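Local coordinates for protein ubiquitin-like-specific protease 2 (Saccharomyces cerevisiae, PDB 5LNB) that removes SUMO from modified proteins as a cysteine-type protease of the C48 family, represented here by its catalytic domain, at residues F60-S65 / L221-F226; K86-P91 / I175-E180; N160-D165 / D235-S240. All coordinates share one frame; numbering follows the deposited sequence.

Interaction 1 (F60-S65 / L221-F226); sequences FYIESS and LNIRKF
Y61 lays its phenol ring against the outstretched side chain of R224, and this pair accounts for most of the surface the two helices bury here. With CG anti to the carbonyl carbon (chi1 -72°), the tyrosine ring presents a flat side to the neighbouring helix. R224, extended from CG to NE, passes at a slant over that face. Its CD sits above the middle of the Y61 ring, 3.6 Å from the centroid and only 10° off the normal, a well-formed CH-pi contact. Further out, the guanidinium lies almost parallel to the ring, the planes 4° apart, but displaced toward the rim: R224 NE is 3.5 Å from Y61 CE1. F60 CD2 meets the reverse face of the tyrosine, so the ring is held between two groups. Replacing Y61 by alanine would probably strip the arginine methylenes of their flat support and leave the R224 chain freer to turn.

The segments belong to helices 51-67 and 215-228 of the papain-like fold, the latter starting at the Asp-Cys-Gly motif that in this family supplies the catalytic cysteine. L268 of helix 264-285 also touches Y61. On another side of the interface I62 CG1 approaches I223 CG2 at 4.3 Å, while I223 goes on to pack against S125 and F164. Water joins the backbones as well: one molecule donates to both Y61 O and R224 O, at 3.1 Å each. A second accepts from R224 NH1 at 2.6 Å and has a weak bond to Y61 OH.

Interaction 2 (K86-P91 / I175-E180); sequences KLISNP and IDPIKE
L87 swings CG to the far side of its CA-CB bond from the backbone N (chi1 -179°), which carries CD2 across to P177 and I178. I88, the first residue past the end of its helix, differs: CG1 takes the crowded position between N and the carbonyl carbon (chi1 68°), leaving CG2 beside the backbone N and aimed at the proline ring. L87 CD2 comes 3.8 Å from P177 O, and this methyl rests on the proline's carbonyl group more closely than on its ring. The same L87 CD2 stands 4.2 Å from I178 CG1. I88 CG2 reaches P177 CB at 3.9 Å and the ring's CG at a similar distance, the two side chains passing at a slant. The contact is thus methyl against ring and methyl against backbone, purely by van der Waals packing.

Helix 172-190 joins the neighbouring parallel strands 159-164 and 199-203 in a beta-alpha-beta crossover and lies against the sheet of the protease domain: I178 also touches C126, I128 and I117. L87 and P177 meet where helix 82-87 ends against the flank of helix 172-190. P177 has no N-H to give to the preceding turn, and the helix is kinked there. I175 O receives both I178 N, at 2.9 Å, and K179 N, at 3.2 Å. The end of the shorter helix is fixed by S89, whose N and OG both donate to K86 O. S89 OG lies 2.9 Å from K86 O, in the carbonyl plane and on a lone pair, with a C=O...OG angle of 139°. N97 ND2 adds hydrogen bonds to the carbonyl oxygens of L87 and N90.

Interaction 3 (N160-D165 / D235-S240); sequences NILTFD and DVWKNS
W237 meets L162 and F164 through the benzo side of its indole. Starting at CB, CG is placed anti to the carbonyl carbon (chi1 -74°), and the ring system extends from helix 230-238 toward strand 159-164. The first ring atom to touch is W237 CE3, 4.0 Å from L162 CD1, a methyl that lies at the indole's edge, near its plane. W237 CZ3 comes next and meets the same methyl and also L162 CB, at 4.0 Å. At the tip, W237 CH2 stands 3.7 Å from F164 CD2, with F164 CE2 slightly farther. W237 CZ2 then touches F164 CD2 more loosely, at 4.2 Å. The F164 ring and the six-membered ring of W237, their planes 26° apart, are near parallel but displaced, with hardly any overlap. F256 meets the indole too, and the NE1 end has a weak hydrogen bond to P205 O. S240 N and OG both donate to W237 O where the helix finishes. All three touching residues are buried and meet through carbon alone, which implies that dispersion and shape, with no directional bond between them, seat helix 230-238 on the sheet strand.

Strand 159-164 stands between the other elements. On one face it meets helix 215-228, N222 CB lying 3.7 Å from F164 CD1, and helix 230-238 packs there too; the two helices touch each other through F226 CD2 and W237 CZ3, 3.6 Å apart. On the other it meets the helix of interaction 2, with I161 CD1 3.8 Å from I175 CG2. Interactions 1 and 2 do not touch directly, their centres about 25 Å and nearest atoms about 12 Å apart. Just past F164, D165 accepts a hydrogen bond from H122 NE2, consistent with the Asp-His pair of a C48 catalytic triad. The cysteine expected to complete it begins helix 215-228, used by interaction 1.

Interaction 1 (F60-S65 / L221-F226)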
ATOM      1  N   PHE A  60       4.327   4.832   6.216  1.00 22.98           N
ATOM      2  CA  PHE A  60       5.606   5.511   6.389  1.00 22.49           C
ATOM      3  C   PHE A  60       6.093   6.132   5.078  1.00 22.32           C
ATOM      4  O   PHE A  60       6.450   7.318   5.032  1.00 21.66           O
ATOM      5  CB  PHE A  60       6.628   4.525   6.957  1.00 20.04           C
ATOM      6  CG  PHE A  60       7.959   5.143   7.257  1.00 23.79           C
ATOM      7  CD1 PHE A  60       8.168   5.833   8.444  1.00 22.39           C
ATOM      8  CD2 PHE A  60       9.001   5.045   6.350  1.00 21.07           C
ATOM      9  CE1 PHE A  60       9.393   6.405   8.724  1.00 26.76           C
ATOM     10  CE2 PHE A  60      10.231   5.618   6.626  1.00 24.66           C
ATOM     11  CZ  PHE A  60      10.429   6.297   7.817  1.00 24.38           C
ATOM     12  N   TYR A  61       6.104   5.354   3.990  1.00 21.58           N
ATOM     13  CA  TYR A  61       6.670   5.859   2.744  1.00 25.11           C
ATOM     14  C   TYR A  61       5.744   6.816   2.004  1.00 29.77           C
ATOM     15  O   TYR A  61       6.228   7.634   1.211  1.00 35.58           O
ATOM     16  CB  TYR A  61       7.074   4.697   1.839  1.00 17.70           C
ATOM     17  CG  TYR A  61       8.295   3.991   2.374  1.00 23.83           C
ATOM     18  CD1 TYR A  61       9.478   4.693   2.588  1.00 19.84           C
ATOM     19  CD2 TYR A  61       8.259   2.640   2.709  1.00 17.79           C
ATOM     20  CE1 TYR A  61      10.596   4.064   3.109  1.00 20.77           C
ATOM     21  CE2 TYR A  61       9.376   2.002   3.227  1.00 18.65           C
ATOM     22  CZ  TYR A  61      10.534   2.717   3.422  1.00 20.12           C
ATOM     23  OH  TYR A  61      11.641   2.085   3.922  1.00 25.85           O
ATOM     24  N   ILE A  62       4.438   6.762   2.254  1.00 22.97           N
ATOM     25  CA  ILE A  62       3.563   7.761   1.649  1.00 20.88           C
ATOM     26  C   ILE A  62       3.680   9.091   2.379  1.00 23.18           C
ATOM     27  O   ILE A  62       3.674  10.158   1.757  1.00 24.30           O
ATOM     28  CB  ILE A  62       2.120   7.241   1.611  1.00 18.53           C
ATOM     29  CG1 ILE A  62       2.018   6.109   0.580  1.00 20.41           C
ATOM     30  CG2 ILE A  62       1.162   8.364   1.277  1.00 21.46           C
ATOM     31  CD1 ILE A  62       0.653   5.471   0.506  1.00 18.40           C
ATOM     32  N   GLU A  63       3.818   9.048   3.703  1.00 24.61           N
ATOM     33  CA  GLU A  63       4.062  10.268   4.460  1.00 26.67           C
ATOM     34  C   GLU A  63       5.383  10.908   4.056  1.00 25.69           C
ATOM     35  O   GLU A  63       5.491  12.137   3.984  1.00 29.29           O
ATOM     36  CB  GLU A  63       4.041   9.959   5.953  1.00 24.72           C
ATOM     37  CG  GLU A  63       2.658   9.616   6.475  1.00 33.41           C
ATOM     38  CD  GLU A  63       1.759  10.847   6.600  1.00 42.68           C
ATOM     39  OE1 GLU A  63       2.287  11.940   6.915  1.00 41.64           O
ATOM     40  OE2 GLU A  63       0.528  10.722   6.382  1.00 45.16           O
ATOM     41  N   SER A  64       6.402  10.090   3.797  1.00 22.88           N
ATOM     42  CA  SER A  64       7.666  10.628   3.310  1.00 27.29           C
ATOM     43  C   SER A  64       7.463  11.363   1.998  1.00 25.60           C
ATOM     44  O   SER A  64       8.003  12.458   1.796  1.00 29.70           O
ATOM     45  CB  SER A  64       8.685   9.500   3.146  1.00 36.42           C
ATOM     46  OG  SER A  64       9.787   9.913   2.362  1.00 44.27           O
ATOM     47  N   SER A  65       6.663  10.777   1.102  1.00 23.79           N
ATOM     48  CA  SER A  65       6.342  11.422  -0.165  1.00 24.40           C
ATOM     49  C   SER A  65       5.616  12.742   0.057  1.00 28.46           C
ATOM     50  O   SER A  65       5.858  13.723  -0.657  1.00 32.84           O
ATOM     51  CB  SER A  65       5.499  10.477  -1.025  1.00 24.13           C
ATOM     52  OG  SER A  65       5.035  11.122  -2.190  1.00 26.12           O
ATOM     53  N   LEU A 221       8.000  -2.040  -1.209  1.00 20.76           N
ATOM     54  CA  LEU A 221       8.955  -1.321  -2.042  1.00 16.76           C
ATOM     55  C   LEU A 221       8.343  -0.848  -3.351  1.00 19.52           C
ATOM     56  O   LEU A 221       8.777   0.175  -3.893  1.00 18.42           O
ATOM     57  CB  LEU A 221      10.190  -2.179  -2.294  1.00 26.56           C
ATOM     58  CG  LEU A 221      11.201  -1.927  -1.157  1.00 30.07           C
ATOM     59  CD1 LEU A 221      11.044  -2.911  -0.005  1.00 24.78           C
ATOM     60  CD2 LEU A 221      12.614  -1.879  -1.654  1.00 34.80           C
ATOM     61  N   ASN A 222       7.327  -1.551  -3.863  1.00 16.82           N
ATOM     62  CA  ASN A 222       6.656  -1.087  -5.070  1.00 19.91           C
ATOM     63  C   ASN A 222       5.844   0.170  -4.787  1.00 23.37           C
ATOM     64  O   ASN A 222       5.888   1.136  -5.560  1.00 24.58           O
ATOM     65  CB  ASN A 222       5.773  -2.201  -5.641  1.00 20.59           C
ATOM     66  CG  ASN A 222       6.591  -3.340  -6.248  1.00 20.53           C
ATOM     67  OD1 ASN A 222       7.754  -3.157  -6.624  1.00 17.50           O
ATOM     68  ND2 ASN A 222       5.988  -4.516  -6.337  1.00 17.85           N
ATOM     69  N   ILE A 223       5.122   0.183  -3.666  1.00 21.05           N
ATOM     70  CA  ILE A 223       4.412   1.390  -3.254  1.00 19.46           C
ATOM     71  C   ILE A 223       5.400   2.516  -2.991  1.00 18.36           C
ATOM     72  O   ILE A 223       5.199   3.657  -3.423  1.00 23.67           O
ATOM     73  CB  ILE A 223       3.532   1.098  -2.024  1.00 17.18           C
ATOM     74  CG1 ILE A 223       2.338   0.222  -2.442  1.00 15.84           C
ATOM     75  CG2 ILE A 223       3.087   2.405  -1.371  1.00 15.77           C
ATOM     76  CD1 ILE A 223       1.463  -0.261  -1.315  1.00 14.18           C
ATOM     77  N   ARG A 224       6.490   2.211  -2.292  1.00 18.82           N
ATOM     78  CA  ARG A 224       7.509   3.220  -2.043  1.00 18.70           C
ATOM     79  C   ARG A 224       8.021   3.818  -3.343  1.00 22.69           C
ATOM     80  O   ARG A 224       8.143   5.041  -3.470  1.00 27.40           O
ATOM     81  CB  ARG A 224       8.665   2.614  -1.253  1.00 20.27           C
ATOM     82  CG  ARG A 224       9.811   3.589  -1.053  1.00 21.52           C
ATOM     83  CD  ARG A 224      10.961   2.965  -0.285  1.00 21.36           C
ATOM     84  NE  ARG A 224      12.030   3.930  -0.084  1.00 29.80           N
ATOM     85  CZ  ARG A 224      13.227   3.629   0.412  1.00 37.24           C
ATOM     86  NH1 ARG A 224      13.516   2.377   0.745  1.00 41.66           N
ATOM     87  NH2 ARG A 224      14.139   4.579   0.567  1.00 34.27           N
ATOM     88  N   LYS A 225       8.335   2.966  -4.324  1.00 19.34           N
ATOM     89  CA  LYS A 225       8.834   3.474  -5.598  1.00 22.48           C
ATOM     90  C   LYS A 225       7.783   4.334  -6.291  1.00 22.37           C
ATOM     91  O   LYS A 225       8.092   5.404  -6.822  1.00 24.99           O
ATOM     92  CB  LYS A 225       9.263   2.319  -6.499  1.00 19.27           C
ATOM     93  CG  LYS A 225       9.698   2.744  -7.896  1.00 23.51           C
ATOM     94  CD  LYS A 225      10.923   3.646  -7.869  1.00 21.81           C
ATOM     95  CE  LYS A 225      12.073   2.988  -7.111  1.00 21.82           C
ATOM     96  NZ  LYS A 225      13.369   3.711  -7.308  1.00 27.61           N
ATOM     97  N   PHE A 226       6.529   3.877  -6.298  1.00 18.58           N
ATOM     98  CA  PHE A 226       5.470   4.648  -6.945  1.00 18.83           C
ATOM     99  C   PHE A 226       5.431   6.081  -6.418  1.00 23.40           C
ATOM    100  O   PHE A 226       5.331   7.037  -7.197  1.00 26.20           O
ATOM    101  CB  PHE A 226       4.118   3.955  -6.736  1.00 17.70           C
ATOM    102  CG  PHE A 226       2.956   4.680  -7.362  1.00 19.57           C
ATOM    103  CD1 PHE A 226       2.317   5.720  -6.683  1.00 19.56           C
ATOM    104  CD2 PHE A 226       2.489   4.318  -8.625  1.00 18.32           C
ATOM    105  CE1 PHE A 226       1.239   6.394  -7.257  1.00 18.46           C
ATOM    106  CE2 PHE A 226       1.413   4.985  -9.208  1.00 25.73           C
ATOM    107  CZ  PHE A 226       0.783   6.028  -8.524  1.00 23.74           C
TER
HETATM  108  O   HOH W   1       8.219   7.045  -1.124  1.00 30.14           O
HETATM  109  O   HOH W   2      12.051   0.408   1.495  1.00 34.98           O

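Interaction 2 (K86-P91 / I175-E180)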
ATOM      1  N   LYS A  86     -12.145  -6.964   4.805  1.00 24.82           N
ATOM      2  CA  LYS A  86     -13.506  -6.682   5.242  1.00 25.11           C
ATOM      3  C   LYS A  86     -14.448  -6.651   4.048  1.00 23.28           C
ATOM      4  O   LYS A  86     -15.540  -7.230   4.094  1.00 22.60           O
ATOM      5  CB  LYS A  86     -13.549  -5.358   6.007  1.00 25.65           C
ATOM      6  CG  LYS A  86     -14.895  -5.032   6.656  1.00 29.07           C
ATOM      7  CD  LYS A  86     -15.197  -5.970   7.820  1.00 34.31           C
ATOM      8  CE  LYS A  86     -16.437  -5.526   8.577  1.00 37.92           C
ATOM      9  NZ  LYS A  86     -17.015  -6.651   9.345  1.00 44.34           N
ATOM     10  N   LEU A  87     -14.010  -6.014   2.960  1.00 23.44           N
ATOM     11  CA  LEU A  87     -14.820  -5.893   1.751  1.00 24.53           C
ATOM     12  C   LEU A  87     -15.407  -7.233   1.315  1.00 23.20           C
ATOM     13  O   LEU A  87     -16.606  -7.331   1.040  1.00 25.89           O
ATOM     14  CB  LEU A  87     -13.972  -5.285   0.632  1.00 22.12           C
ATOM     15  CG  LEU A  87     -14.662  -5.053  -0.708  1.00 24.06           C
ATOM     16  CD1 LEU A  87     -15.858  -4.118  -0.533  1.00 24.91           C
ATOM     17  CD2 LEU A  87     -13.664  -4.478  -1.704  1.00 21.13           C
ATOM     18  N   ILE A  88     -14.573  -8.274   1.246  1.00 24.59           N
ATOM     19  CA  ILE A  88     -14.973  -9.582   0.729  1.00 24.41           C
ATOM     20  C   ILE A  88     -15.383 -10.542   1.839  1.00 31.89           C
ATOM     21  O   ILE A  88     -15.576 -11.733   1.575  1.00 28.39           O
ATOM     22  CB  ILE A  88     -13.853 -10.217  -0.115  1.00 25.34           C
ATOM     23  CG1 ILE A  88     -12.660 -10.577   0.780  1.00 26.81           C
ATOM     24  CG2 ILE A  88     -13.416  -9.278  -1.225  1.00 27.18           C
ATOM     25  CD1 ILE A  88     -11.722 -11.629   0.195  1.00 28.47           C
ATOM     26  N   SER A  89     -15.481 -10.066   3.085  1.00 39.03           N
ATOM     27  CA  SER A  89     -15.783 -10.981   4.183  1.00 38.63           C
ATOM     28  C   SER A  89     -17.130 -11.658   3.983  1.00 40.28           C
ATOM     29  O   SER A  89     -17.300 -12.826   4.350  1.00 41.23           O
ATOM     30  CB  SER A  89     -15.761 -10.241   5.517  1.00 32.56           C
ATOM     31  OG  SER A  89     -16.846  -9.335   5.605  1.00 32.48           O
ATOM     32  N   ASN A  90     -18.088 -10.942   3.401  1.00 38.90           N
ATOM     33  CA  ASN A  90     -19.423 -11.456   3.109  1.00 41.96           C
ATOM     34  C   ASN A  90     -19.778 -11.029   1.689  1.00 42.78           C
ATOM     35  O   ASN A  90     -20.218  -9.883   1.473  1.00 34.32           O
ATOM     36  CB  ASN A  90     -20.427 -10.929   4.128  1.00 45.74           C
ATOM     37  CG  ASN A  90     -21.850 -11.350   3.826  1.00 56.47           C
ATOM     38  OD1 ASN A  90     -22.189 -11.703   2.693  1.00 59.39           O
ATOM     39  ND2 ASN A  90     -22.701 -11.299   4.844  1.00 61.15           N
ATOM     40  N   PRO A  91     -19.589 -11.897   0.693  1.00 54.89           N
ATOM     41  CA  PRO A  91     -19.807 -11.494  -0.706  1.00 53.32           C
ATOM     42  C   PRO A  91     -21.271 -11.341  -1.107  1.00 44.45           C
ATOM     43  O   PRO A  91     -21.543 -11.010  -2.265  1.00 41.04           O
ATOM     44  CB  PRO A  91     -19.130 -12.622  -1.501  1.00 58.38           C
ATOM     45  CG  PRO A  91     -19.150 -13.790  -0.594  1.00 60.97           C
ATOM     46  CD  PRO A  91     -18.992 -13.243   0.794  1.00 59.36           C
ATOM     47  N   ILE A 175      -9.856  -8.367  -8.127  1.00 25.41           N
ATOM     48  CA  ILE A 175     -10.101  -6.941  -8.288  1.00 27.08           C
ATOM     49  C   ILE A 175     -11.568  -6.638  -8.567  1.00 29.73           C
ATOM     50  O   ILE A 175     -12.003  -5.494  -8.370  1.00 25.29           O
ATOM     51  CB  ILE A 175      -9.210  -6.368  -9.403  1.00 28.20           C
ATOM     52  CG1 ILE A 175      -7.738  -6.440  -8.983  1.00 25.97           C
ATOM     53  CG2 ILE A 175      -9.651  -4.950  -9.788  1.00 25.06           C
ATOM     54  CD1 ILE A 175      -7.446  -5.846  -7.634  1.00 22.19           C
ATOM     55  N   ASP A 176     -12.349  -7.628  -9.001  1.00 31.73           N
ATOM     56  CA  ASP A 176     -13.753  -7.374  -9.295  1.00 28.10           C
ATOM     57  C   ASP A 176     -14.513  -6.828  -8.091  1.00 30.64           C
ATOM     58  O   ASP A 176     -15.338  -5.925  -8.280  1.00 32.57           O
ATOM     59  CB  ASP A 176     -14.418  -8.647  -9.839  1.00 30.26           C
ATOM     60  CG  ASP A 176     -15.908  -8.463 -10.111  1.00 41.77           C
ATOM     61  OD1 ASP A 176     -16.731  -8.808  -9.228  1.00 45.72           O
ATOM     62  OD2 ASP A 176     -16.256  -7.938 -11.197  1.00 40.94           O
ATOM     63  N   PRO A 177     -14.305  -7.319  -6.866  1.00 32.31           N
ATOM     64  CA  PRO A 177     -14.980  -6.691  -5.719  1.00 29.00           C
ATOM     65  C   PRO A 177     -14.650  -5.219  -5.573  1.00 29.88           C
ATOM     66  O   PRO A 177     -15.470  -4.455  -5.055  1.00 28.72           O
ATOM     67  CB  PRO A 177     -14.466  -7.503  -4.523  1.00 28.50           C
ATOM     68  CG  PRO A 177     -14.104  -8.826  -5.100  1.00 32.36           C
ATOM     69  CD  PRO A 177     -13.595  -8.551  -6.487  1.00 31.99           C
ATOM     70  N   ILE A 178     -13.468  -4.788  -6.010  1.00 29.19           N
ATOM     71  CA  ILE A 178     -13.140  -3.375  -5.887  1.00 26.86           C
ATOM     72  C   ILE A 178     -13.897  -2.569  -6.928  1.00 26.46           C
ATOM     73  O   ILE A 178     -14.327  -1.440  -6.661  1.00 27.73           O
ATOM     74  CB  ILE A 178     -11.619  -3.152  -5.978  1.00 25.21           C
ATOM     75  CG1 ILE A 178     -10.906  -3.935  -4.870  1.00 23.94           C
ATOM     76  CG2 ILE A 178     -11.301  -1.659  -5.879  1.00 16.41           C
ATOM     77  CD1 ILE A 178      -9.400  -3.801  -4.888  1.00 26.33           C
ATOM     78  N   LYS A 179     -14.084  -3.129  -8.125  1.00 25.38           N
ATOM     79  CA  LYS A 179     -14.943  -2.482  -9.111  1.00 23.92           C
ATOM     80  C   LYS A 179     -16.339  -2.249  -8.544  1.00 24.32           C
ATOM     81  O   LYS A 179     -16.894  -1.151  -8.657  1.00 26.25           O
ATOM     82  CB  LYS A 179     -15.021  -3.321 -10.381  1.00 24.13           C
ATOM     83  CG  LYS A 179     -13.707  -3.544 -11.081  1.00 26.70           C
ATOM     84  CD  LYS A 179     -13.947  -3.924 -12.531  1.00 26.29           C
ATOM     85  CE  LYS A 179     -12.649  -4.262 -13.251  1.00 25.92           C
ATOM     86  NZ  LYS A 179     -12.940  -4.717 -14.665  1.00 28.39           N
ATOM     87  N   GLU A 180     -16.928  -3.277  -7.928  1.00 25.74           N
ATOM     88  CA  GLU A 180     -18.287  -3.134  -7.414  1.00 27.21           C
ATOM     89  C   GLU A 180     -18.335  -2.154  -6.251  1.00 31.18           C
ATOM     90  O   GLU A 180     -19.287  -1.372  -6.122  1.00 35.73           O
ATOM     91  CB  GLU A 180     -18.838  -4.502  -7.007  1.00 31.34           C
ATOM     92  CG  GLU A 180     -18.943  -5.498  -8.177  1.00 35.62           C
ATOM     93  CD  GLU A 180     -20.019  -5.126  -9.215  1.00 47.73           C
ATOM     94  OE1 GLU A 180     -21.015  -4.450  -8.860  1.00 46.91           O
ATOM     95  OE2 GLU A 180     -19.868  -5.521 -10.393  1.00 51.35           O
TER

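Interaction 3 (N160-D165 / D235-S240)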
ATOM      1  N   ASN A 160      -8.632   3.517 -13.646  1.00 23.93           N
ATOM      2  CA  ASN A 160      -7.610   2.490 -13.805  1.00 22.94           C
ATOM      3  C   ASN A 160      -7.230   1.975 -12.430  1.00 22.00           C
ATOM      4  O   ASN A 160      -6.799   2.750 -11.566  1.00 20.96           O
ATOM      5  CB  ASN A 160      -6.381   3.025 -14.543  1.00 25.53           C
ATOM      6  CG  ASN A 160      -6.693   3.453 -15.967  1.00 32.31           C
ATOM      7  OD1 ASN A 160      -7.440   2.787 -16.674  1.00 37.93           O
ATOM      8  ND2 ASN A 160      -6.131   4.577 -16.390  1.00 37.39           N
ATOM      9  N   ILE A 161      -7.417   0.681 -12.214  1.00 26.29           N
ATOM     10  CA  ILE A 161      -6.980   0.028 -10.989  1.00 22.02           C
ATOM     11  C   ILE A 161      -5.624  -0.588 -11.301  1.00 22.00           C
ATOM     12  O   ILE A 161      -5.543  -1.658 -11.908  1.00 24.71           O
ATOM     13  CB  ILE A 161      -7.990  -1.008 -10.500  1.00 24.09           C
ATOM     14  CG1 ILE A 161      -9.345  -0.324 -10.238  1.00 22.24           C
ATOM     15  CG2 ILE A 161      -7.453  -1.728  -9.246  1.00 17.13           C
ATOM     16  CD1 ILE A 161     -10.454  -1.270  -9.857  1.00 21.86           C
ATOM     17  N   LEU A 162      -4.557   0.111 -10.920  1.00 21.00           N
ATOM     18  CA  LEU A 162      -3.199  -0.325 -11.227  1.00 20.10           C
ATOM     19  C   LEU A 162      -2.799  -1.414 -10.235  1.00 22.13           C
ATOM     20  O   LEU A 162      -2.593  -1.136  -9.048  1.00 16.92           O
ATOM     21  CB  LEU A 162      -2.249   0.869 -11.183  1.00 19.11           C
ATOM     22  CG  LEU A 162      -2.678   2.094 -12.006  1.00 24.97           C
ATOM     23  CD1 LEU A 162      -1.706   3.266 -11.810  1.00 20.71           C
ATOM     24  CD2 LEU A 162      -2.818   1.752 -13.496  1.00 20.50           C
ATOM     25  N   THR A 163      -2.703  -2.653 -10.717  1.00 17.65           N
ATOM     26  CA  THR A 163      -2.520  -3.843  -9.890  1.00 25.09           C
ATOM     27  C   THR A 163      -1.146  -4.451 -10.157  1.00 25.84           C
ATOM     28  O   THR A 163      -0.802  -4.730 -11.313  1.00 28.20           O
ATOM     29  CB  THR A 163      -3.611  -4.879 -10.186  1.00 28.76           C
ATOM     30  OG1 THR A 163      -4.890  -4.241 -10.171  1.00 28.96           O
ATOM     31  CG2 THR A 163      -3.608  -5.997  -9.147  1.00 20.70           C
ATOM     32  N   PHE A 164      -0.367  -4.675  -9.093  1.00 19.10           N
ATOM     33  CA  PHE A 164       1.008  -5.133  -9.255  1.00 21.17           C
ATOM     34  C   PHE A 164       1.335  -6.214  -8.228  1.00 25.14           C
ATOM     35  O   PHE A 164       0.975  -6.110  -7.050  1.00 22.96           O
ATOM     36  CB  PHE A 164       2.007  -3.964  -9.161  1.00 16.80           C
ATOM     37  CG  PHE A 164       1.663  -2.942  -8.100  1.00 20.21           C
ATOM     38  CD1 PHE A 164       2.320  -2.947  -6.868  1.00 19.64           C
ATOM     39  CD2 PHE A 164       0.682  -1.980  -8.329  1.00 19.86           C
ATOM     40  CE1 PHE A 164       2.013  -2.011  -5.892  1.00 18.21           C
ATOM     41  CE2 PHE A 164       0.362  -1.047  -7.349  1.00 15.40           C
ATOM     42  CZ  PHE A 164       1.034  -1.057  -6.129  1.00 14.93           C
ATOM     43  N   ASP A 165       2.015  -7.257  -8.699  1.00 24.67           N
ATOM     44  CA  ASP A 165       2.221  -8.483  -7.941  1.00 25.84           C
ATOM     45  C   ASP A 165       3.597  -9.024  -8.299  1.00 23.19           C
ATOM     46  O   ASP A 165       3.915  -9.162  -9.481  1.00 22.45           O
ATOM     47  CB  ASP A 165       1.129  -9.507  -8.285  1.00 23.35           C
ATOM     48  CG  ASP A 165       1.238 -10.796  -7.487  1.00 25.20           C
ATOM     49  OD1 ASP A 165       2.122 -10.922  -6.609  1.00 25.42           O
ATOM     50  OD2 ASP A 165       0.408 -11.694  -7.739  1.00 25.07           O
ATOM     51  N   ASP A 235       3.584   6.364 -16.071  1.00 21.60           N
ATOM     52  CA  ASP A 235       4.005   6.345 -17.467  1.00 23.67           C
ATOM     53  C   ASP A 235       4.809   5.089 -17.787  1.00 27.69           C
ATOM     54  O   ASP A 235       4.643   4.497 -18.858  1.00 30.81           O
ATOM     55  CB  ASP A 235       4.798   7.610 -17.796  1.00 28.44           C
ATOM     56  CG  ASP A 235       3.897   8.799 -18.097  1.00 41.12           C
ATOM     57  OD1 ASP A 235       2.810   8.579 -18.674  1.00 47.00           O
ATOM     58  OD2 ASP A 235       4.262   9.950 -17.753  1.00 43.80           O
ATOM     59  N   VAL A 236       5.675   4.658 -16.867  1.00 27.77           N
ATOM     60  CA  VAL A 236       6.435   3.428 -17.079  1.00 25.20           C
ATOM     61  C   VAL A 236       5.493   2.252 -17.298  1.00 26.39           C
ATOM     62  O   VAL A 236       5.634   1.490 -18.259  1.00 27.40           O
ATOM     63  CB  VAL A 236       7.390   3.171 -15.898  1.00 23.07           C
ATOM     64  CG1 VAL A 236       8.073   1.806 -16.055  1.00 19.99           C
ATOM     65  CG2 VAL A 236       8.431   4.273 -15.824  1.00 24.46           C
ATOM     66  N   TRP A 237       4.530   2.075 -16.392  1.00 19.73           N
ATOM     67  CA  TRP A 237       3.544   1.012 -16.547  1.00 21.54           C
ATOM     68  C   TRP A 237       2.741   1.175 -17.831  1.00 25.56           C
ATOM     69  O   TRP A 237       2.527   0.202 -18.559  1.00 28.12           O
ATOM     70  CB  TRP A 237       2.604   0.992 -15.343  1.00 20.09           C
ATOM     71  CG  TRP A 237       3.229   0.447 -14.115  1.00 25.73           C
ATOM     72  CD1 TRP A 237       4.298  -0.412 -14.044  1.00 23.82           C
ATOM     73  CD2 TRP A 237       2.831   0.706 -12.763  1.00 26.05           C
ATOM     74  NE1 TRP A 237       4.582  -0.696 -12.732  1.00 20.51           N
ATOM     75  CE2 TRP A 237       3.700  -0.021 -11.927  1.00 22.58           C
ATOM     76  CE3 TRP A 237       1.818   1.481 -12.179  1.00 24.57           C
ATOM     77  CZ2 TRP A 237       3.587  -0.000 -10.541  1.00 19.82           C
ATOM     78  CZ3 TRP A 237       1.708   1.502 -10.810  1.00 18.79           C
ATOM     79  CH2 TRP A 237       2.588   0.766 -10.001  1.00 20.22           C
ATOM     80  N   LYS A 238       2.283   2.400 -18.122  1.00 23.31           N
ATOM     81  CA  LYS A 238       1.435   2.624 -19.291  1.00 23.28           C
ATOM     82  C   LYS A 238       2.095   2.128 -20.566  1.00 25.86           C
ATOM     83  O   LYS A 238       1.427   1.572 -21.444  1.00 31.48           O
ATOM     84  CB  LYS A 238       1.097   4.108 -19.434  1.00 29.98           C
ATOM     85  CG  LYS A 238      -0.388   4.400 -19.398  1.00 42.59           C
ATOM     86  CD  LYS A 238      -0.672   5.866 -19.042  1.00 51.76           C
ATOM     87  CE  LYS A 238      -1.965   6.011 -18.221  1.00 50.31           C
ATOM     88  NZ  LYS A 238      -2.274   7.435 -17.893  1.00 47.40           N
ATOM     89  N   ASN A 239       3.401   2.338 -20.702  1.00 22.92           N
ATOM     90  CA  ASN A 239       4.096   1.989 -21.927  1.00 24.01           C
ATOM     91  C   ASN A 239       4.799   0.640 -21.827  1.00 26.56           C
ATOM     92  O   ASN A 239       5.733   0.378 -22.587  1.00 30.45           O
ATOM     93  CB  ASN A 239       5.075   3.101 -22.309  1.00 23.79           C
ATOM     94  CG  ASN A 239       4.362   4.381 -22.699  1.00 30.11           C
ATOM     95  OD1 ASN A 239       4.431   5.391 -22.000  1.00 33.88           O
ATOM     96  ND2 ASN A 239       3.654   4.335 -23.809  1.00 33.57           N
ATOM     97  N   SER A 240       4.349  -0.231 -20.926  1.00 24.37           N
ATOM     98  CA  SER A 240       5.026  -1.510 -20.735  1.00 27.31           C
ATOM     99  C   SER A 240       4.758  -2.495 -21.864  1.00 26.73           C
ATOM    100  O   SER A 240       5.330  -3.586 -21.856  1.00 31.62           O
ATOM    101  CB  SER A 240       4.618  -2.126 -19.392  1.00 27.21           C
ATOM    102  OG  SER A 240       3.220  -2.364 -19.358  1.00 34.35           O
TER